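Local coordinates for protein 2-hydroxy-3-oxopropionate reductase (PDB 4DLL) that probably reduces 2-hydroxy-3-oxopropionate (tartronate semialdehyde) to glycerate with a nicotinamide cofactor, as a two-domain enzyme of the beta-hydroxyacid dehydrogenase family, at residues Ser263-Leu266 against Lys267-Arg270; Ala274-Glu278 against Ile279-Ala283; Gln249-Glu253 against Arg254-Pro258. All coordinates share one frame; numbering follows the deposited sequence.

Interaction 1. Residues Ser263-Leu266 against Lys267-Arg270; sequences SIQL and KDMR
Leu-266 lies against one face of the Arg-270 guanidinium, a helical turn further on. Its CD2 is 3.5 Å from Arg-270 NH2, offset toward the rim of the group, and its CD1 is 3.6 Å from NE. The arginine reaches this place by bending at chi2 (-96°), and NE is then held by Glu-290 of helix 284-301. The Gln-265 amide stands nearly perpendicular to the Asp-268 carboxylate, with NE2 near the CE-SE end of selenomethionine Met-269. Lys-267 bends at chi3 and chi4, laying NZ beside Ile-264 CG2 (3.8 Å) and bringing it into a salt bridge with Asp-268 OD1 (2.8 Å), met on the anti side and 34° out of the carboxylate plane. With an alanine at Asp-268, the Lys-267 ammonium would probably lose its mate and swing freely, and the weak bond from Gln-203 NE2 to OD2 would go. Beneath these groups run four successive i to i+4 backbone bonds, from Lys-267 N to Ser-263 O through Arg-270 N to Leu-266 O. One charge pair is thus made within helix 262-278 and another to helix 284-301, while the buried Gln-265 amide gives NE2 to Gln-203 O of helix 194-222 and takes a weak bond from Gln-306 NE2 at OE1.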
# COMPACT_ATOMS: atom_id res chain seq x y z
N SER A 263 -9.36 12.84 12.44
CA SER A 263 -9.84 12.25 13.74
C SER A 263 -10.67 10.96 13.59
O SER A 263 -10.87 10.18 14.52
CB SER A 263 -10.60 13.30 14.59
OG SER A 263 -11.98 13.28 14.28
N ILE A 264 -11.19 10.75 12.41
CA ILE A 264 -11.85 9.49 12.09
C ILE A 264 -10.79 8.40 12.02
O ILE A 264 -10.99 7.32 12.55
CB ILE A 264 -12.62 9.58 10.75
CG1 ILE A 264 -13.48 10.86 10.73
CG2 ILE A 264 -13.44 8.32 10.50
CD1 ILE A 264 -14.95 10.68 11.08
N GLN A 265 -9.66 8.69 11.39
CA GLN A 265 -8.59 7.68 11.31
C GLN A 265 -8.07 7.36 12.71
O GLN A 265 -7.79 6.18 12.99
CB GLN A 265 -7.47 8.10 10.37
CG GLN A 265 -6.38 7.02 10.18
CD GLN A 265 -6.78 5.87 9.25
OE1 GLN A 265 -7.44 6.07 8.25
NE2 GLN A 265 -6.35 4.68 9.56
N LEU A 266 -7.99 8.37 13.60
CA LEU A 266 -7.58 8.18 14.99
C LEU A 266 -8.51 7.20 15.68
O LEU A 266 -8.06 6.23 16.29
CB LEU A 266 -7.58 9.49 15.76
CG LEU A 266 -7.26 9.36 17.27
CD1 LEU A 266 -5.81 8.85 17.58
CD2 LEU A 266 -7.55 10.70 17.99
N LYS A 267 -9.81 7.43 15.51
CA LYS A 267 -10.82 6.56 16.03
C LYS A 267 -10.63 5.16 15.43
O LYS A 267 -10.70 4.16 16.17
CB LYS A 267 -12.22 7.16 15.73
CG LYS A 267 -13.43 6.40 16.29
CD LYS A 267 -14.77 6.60 15.44
CE LYS A 267 -14.59 6.83 13.90
NZ LYS A 267 -14.25 5.60 13.05
N ASP A 268 -10.39 5.04 14.13
CA ASP A 268 -10.18 3.70 13.58
C ASP A 268 -9.01 3.04 14.29
O ASP A 268 -9.11 1.91 14.68
CB ASP A 268 -9.94 3.64 12.04
CG ASP A 268 -11.00 4.36 11.22
OD1 ASP A 268 -12.23 4.33 11.57
OD2 ASP A 268 -10.57 4.95 10.18
N MSE A 269 -7.91 3.76 14.46
CA MSE A 269 -6.74 3.21 15.21
C MSE A 269 -7.11 2.77 16.65
O MSE A 269 -6.78 1.67 17.04
CB MSE A 269 -5.53 4.19 15.24
CG MSE A 269 -5.04 4.71 13.87
SE MSE A 269 -4.53 3.28 12.51
CE MSE A 269 -6.30 2.77 11.86
N ARG A 270 -7.82 3.63 17.38
CA ARG A 270 -8.26 3.37 18.75
C ARG A 270 -9.18 2.16 18.85
O ARG A 270 -8.95 1.26 19.66
CB ARG A 270 -8.94 4.60 19.37
CG ARG A 270 -8.13 5.89 19.33
CD ARG A 270 -7.41 6.09 20.62
NE ARG A 270 -6.66 7.34 20.74
CZ ARG A 270 -7.17 8.54 21.04
NH1 ARG A 270 -8.46 8.73 21.26
NH2 ARG A 270 -6.35 9.56 21.12

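Interaction 2. Residues Ala274-Glu278 against Ile279-Ala283; sequences ATAQE and IGFDA
Ile-279 turns back over the last turn of helix 262-278, its CG1 3.3 Å from Thr-275 O. That branch stands between the backbone N and the carbonyl carbon (chi1 65°), an arrangement that sets it against the carbonyl oxygens of Thr-275 and Ala-276; the other branch, CG2, is 4.4 Å from Thr-275 CG2. The same Thr-275 O accepts from Ile-279 N at 3.0 Å, the final regular helical bond of the helix. Ala-276 O is then claimed by Phe-281 N, five residues on, at 2.9 Å, with Gly-280 between at positive phi (64°). This is the six-to-one bond of a Schellman-type helix end, although the inner approach, Gly-280 N to Gln-277 O, is long at 3.6 Å. The apolar contact that accompanies such ends is present too: Ala-276 CB meets Phe-281 CB at 4.1 Å and lies at the edge of the phenyl ring, near its plane. Phe-281 holds CG anti to its own N (chi1 -177°), which carries the ring away from the helix end. Thr-275 turns its hydroxyl to Asn-271 O, a turn earlier, while its side chain touches Phe-219 of the second subunit and Phe-281 packs on Lys-222 of that subunit. Glu-278, its CG anti to the backbone N and its chain bent at chi2, runs outward to a salt bridge from OE2 to Arg-132 of helix 128-140, and Asp-282, beyond the turn, pairs with Arg-316 of the second subunit. Backbone bonds therefore close the helix, Ile-279 lies over the Thr-275 and Ala-276 carbonyls, and Ala-276 and Phe-281 make the apolar contact, whereas the acidic groups are spent on partners elsewhere: one ties the turn to helix 128-140, the other to the dimer interface.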
# COMPACT_ATOMS: atom_id res chain seq x y z
N ALA A 274 -8.41 -1.35 20.84
CA ALA A 274 -9.37 -1.84 21.82
C ALA A 274 -9.80 -3.25 21.50
O ALA A 274 -9.91 -4.14 22.38
CB ALA A 274 -10.59 -0.96 21.87
N THR A 275 -10.03 -3.46 20.22
CA THR A 275 -10.28 -4.81 19.75
C THR A 275 -9.07 -5.67 19.96
O THR A 275 -9.21 -6.83 20.37
CB THR A 275 -10.70 -4.81 18.25
OG1 THR A 275 -11.88 -4.04 18.18
CG2 THR A 275 -10.99 -6.21 17.75
N ALA A 276 -7.89 -5.16 19.67
CA ALA A 276 -6.71 -6.03 19.91
C ALA A 276 -6.58 -6.48 21.41
O ALA A 276 -6.28 -7.63 21.67
CB ALA A 276 -5.46 -5.42 19.43
N GLN A 277 -6.85 -5.59 22.38
CA GLN A 277 -6.58 -5.98 23.73
C GLN A 277 -7.63 -6.95 24.22
O GLN A 277 -7.34 -7.77 25.10
CB GLN A 277 -6.31 -4.78 24.69
CG GLN A 277 -7.45 -4.22 25.38
CD GLN A 277 -8.01 -5.09 26.50
OE1 GLN A 277 -7.40 -5.28 27.56
NE2 GLN A 277 -9.19 -5.56 26.30
N GLU A 278 -8.83 -6.86 23.65
CA GLU A 278 -9.90 -7.79 23.92
C GLU A 278 -9.69 -9.18 23.30
O GLU A 278 -10.04 -10.21 23.93
CB GLU A 278 -11.25 -7.18 23.49
CG GLU A 278 -12.49 -8.08 23.66
CD GLU A 278 -13.51 -7.82 22.52
OE1 GLU A 278 -13.82 -6.61 22.28
OE2 GLU A 278 -13.95 -8.80 21.86
N ILE A 279 -9.13 -9.27 22.11
CA ILE A 279 -8.86 -10.62 21.50
C ILE A 279 -7.47 -11.17 21.84
O ILE A 279 -7.00 -12.19 21.27
CB ILE A 279 -9.06 -10.60 19.95
CG1 ILE A 279 -8.00 -9.68 19.31
CG2 ILE A 279 -10.57 -10.21 19.65
CD1 ILE A 279 -7.90 -9.60 17.76
N GLY A 280 -6.78 -10.49 22.76
CA GLY A 280 -5.42 -10.90 23.07
C GLY A 280 -4.38 -10.78 21.95
O GLY A 280 -3.65 -11.73 21.71
N PHE A 281 -4.28 -9.64 21.26
CA PHE A 281 -3.34 -9.52 20.10
C PHE A 281 -2.46 -8.35 20.38
O PHE A 281 -2.93 -7.29 20.82
CB PHE A 281 -4.10 -9.27 18.77
CG PHE A 281 -3.20 -9.20 17.53
CD1 PHE A 281 -2.75 -10.36 16.90
CD2 PHE A 281 -2.89 -7.98 16.96
CE1 PHE A 281 -1.93 -10.30 15.77
CE2 PHE A 281 -2.07 -7.90 15.83
CZ PHE A 281 -1.61 -9.09 15.20
N ASP A 282 -1.18 -8.54 20.13
CA ASP A 282 -0.23 -7.47 20.27
C ASP A 282 0.00 -6.80 18.92
O ASP A 282 0.44 -7.47 18.00
CB ASP A 282 1.05 -8.06 20.78
CG ASP A 282 2.13 -7.04 20.88
OD1 ASP A 282 1.81 -5.87 21.10
OD2 ASP A 282 3.31 -7.40 20.75
N ALA A 283 -0.27 -5.49 18.81
CA ALA A 283 -0.11 -4.76 17.54
C ALA A 283 0.78 -3.53 17.68
O ALA A 283 0.24 -2.44 17.86
CB ALA A 283 -1.47 -4.35 16.99

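Interaction 3. Residues Gln249-Glu253 against Arg254-Pro258; sequences QRMVE and RDFAP
A Schellman motif ends helix 247-252, with Asp-255 N reaching back to Arg-250 O at 2.9 Å and Arg-254 N to Met-251 O at 3.3 Å, the second bond weak. The outer donor lies in the carbonyl plane of Arg-250. Arg-254 occupies the left-handed position of the motif, with positive phi (24°) although it is not a glycine. The bend at its chi2 (-61°) folds the side chain back over the helix end and brings NH1 to Met-251 O, a second weak bond at 3.3 Å; Val-252 O lies at the edge of the guanidinium, in its plane. Phe-256 follows and folds against the same turn. Its CE1 comes 3.3 Å from Arg-250 O, and Met-251 CG lies at the ring edge, 4.0 Å from CE1, the two side chains crossing at about a right angle. In this helical C-terminal part of the fold, the selenomethionine Met-251 runs on from there, extended, to Ile-210 and Val-213 of the long helix 194-222, and the Phe-256 ring meets that of Phe-310 with planes about 40° apart. Arg-250 CB lies 3.4 Å from Asp-255 O, while the straight arginine chain carries NH1 to a salt bridge with Asp-305. Glu-253 OE1 and Asp-255 OD2 are 4.4 Å apart, a like-charge approach probably eased by Arg-259, which bridges to Asp-255 OD2.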
# COMPACT_ATOMS: atom_id res chain seq x y z
N GLN A 249 -1.00 11.98 -3.93
CA GLN A 249 -1.21 13.11 -4.82
C GLN A 249 -1.64 14.33 -4.01
O GLN A 249 -1.14 15.43 -4.30
CB GLN A 249 -2.19 12.80 -5.95
CG GLN A 249 -2.23 13.87 -7.08
CD GLN A 249 -0.83 14.40 -7.63
OE1 GLN A 249 -0.76 15.51 -8.18
NE2 GLN A 249 0.24 13.63 -7.45
N ARG A 250 -2.46 14.12 -2.97
CA ARG A 250 -2.85 15.18 -2.03
C ARG A 250 -1.66 15.64 -1.21
O ARG A 250 -1.66 16.75 -0.62
CB ARG A 250 -3.96 14.74 -1.06
CG ARG A 250 -5.35 14.44 -1.67
CD ARG A 250 -6.23 13.66 -0.67
NE ARG A 250 -7.48 13.24 -1.27
CZ ARG A 250 -8.38 12.41 -0.73
NH1 ARG A 250 -8.19 11.89 0.48
NH2 ARG A 250 -9.48 12.10 -1.42
N MSE A 251 -0.67 14.78 -1.07
CA MSE A 251 0.47 15.17 -0.27
C MSE A 251 1.35 16.08 -1.11
O MSE A 251 1.85 17.13 -0.64
CB MSE A 251 1.26 13.96 0.21
CG MSE A 251 0.55 13.20 1.33
SE MSE A 251 1.53 11.56 1.72
CE MSE A 251 -0.01 10.71 2.69
N VAL A 252 1.50 15.67 -2.37
CA VAL A 252 2.25 16.39 -3.38
C VAL A 252 1.67 17.79 -3.55
O VAL A 252 2.42 18.75 -3.62
CB VAL A 252 2.23 15.65 -4.76
CG1 VAL A 252 2.76 16.56 -5.86
CG2 VAL A 252 3.05 14.35 -4.73
N GLU A 253 0.34 17.90 -3.60
CA GLU A 253 -0.36 19.19 -3.84
C GLU A 253 -0.71 19.96 -2.56
O GLU A 253 -1.66 20.75 -2.55
CB GLU A 253 -1.66 18.92 -4.58
CG GLU A 253 -1.51 18.13 -5.90
CD GLU A 253 -2.85 17.88 -6.56
OE1 GLU A 253 -3.90 18.22 -5.97
OE2 GLU A 253 -2.84 17.34 -7.68
N ARG A 254 0.01 19.70 -1.48
CA ARG A 254 -0.43 20.10 -0.13
C ARG A 254 -1.97 20.30 0.07
O ARG A 254 -2.41 21.21 0.80
CB ARG A 254 0.32 21.34 0.35
CG ARG A 254 1.80 21.21 0.34
CD ARG A 254 2.21 20.11 1.24
NE ARG A 254 3.62 20.13 1.59
CZ ARG A 254 4.60 19.70 0.81
NH1 ARG A 254 4.36 19.22 -0.42
NH2 ARG A 254 5.85 19.75 1.26
N ASP A 255 -2.78 19.42 -0.53
CA ASP A 255 -4.24 19.54 -0.46
C ASP A 255 -4.82 18.68 0.68
O ASP A 255 -5.17 17.50 0.48
CB ASP A 255 -4.82 19.08 -1.79
CG ASP A 255 -6.31 19.18 -1.84
OD1 ASP A 255 -6.91 19.86 -0.96
OD2 ASP A 255 -6.90 18.56 -2.76
N PHE A 256 -4.91 19.25 1.87
CA PHE A 256 -5.32 18.48 3.01
C PHE A 256 -6.77 18.75 3.42
O PHE A 256 -7.17 18.47 4.55
CB PHE A 256 -4.27 18.59 4.14
CG PHE A 256 -2.88 18.09 3.72
CD1 PHE A 256 -2.71 16.84 3.08
CD2 PHE A 256 -1.74 18.90 3.91
CE1 PHE A 256 -1.43 16.39 2.65
CE2 PHE A 256 -0.44 18.46 3.48
CZ PHE A 256 -0.29 17.20 2.85
N ALA A 257 -7.58 19.27 2.51
CA ALA A 257 -9.02 19.44 2.80
C ALA A 257 -9.65 18.08 3.09
O ALA A 257 -9.40 17.12 2.39
CB ALA A 257 -9.75 20.16 1.66
N PRO A 258 -10.47 18.01 4.16
CA PRO A 258 -10.95 16.72 4.69
C PRO A 258 -11.94 15.98 3.79
O PRO A 258 -12.93 16.56 3.38
CB PRO A 258 -11.61 17.11 6.02
CG PRO A 258 -11.99 18.56 5.83
CD PRO A 258 -10.86 19.14 5.04

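In the fold
Along the chain the order is interaction 3, then 1, then 2, all in the helical C-terminal part that follows the nucleotide-binding sheet domain. Interaction 3 ends helix 247-252; interactions 1 and 2 share helix 262-278, near its start and at its end, with centres about 16 Å apart. Interaction 3 lies about 19 Å from interaction 1 and about 33 Å from interaction 2, centre to centre, with no touch between them. Helix 194-222 is common ground, since side chains of all three contacts pack on it. The loop after helix 247-252 leads into helix 262-278, which carries the chain on to the turn of interaction 2, which alone of the three meets the second subunit.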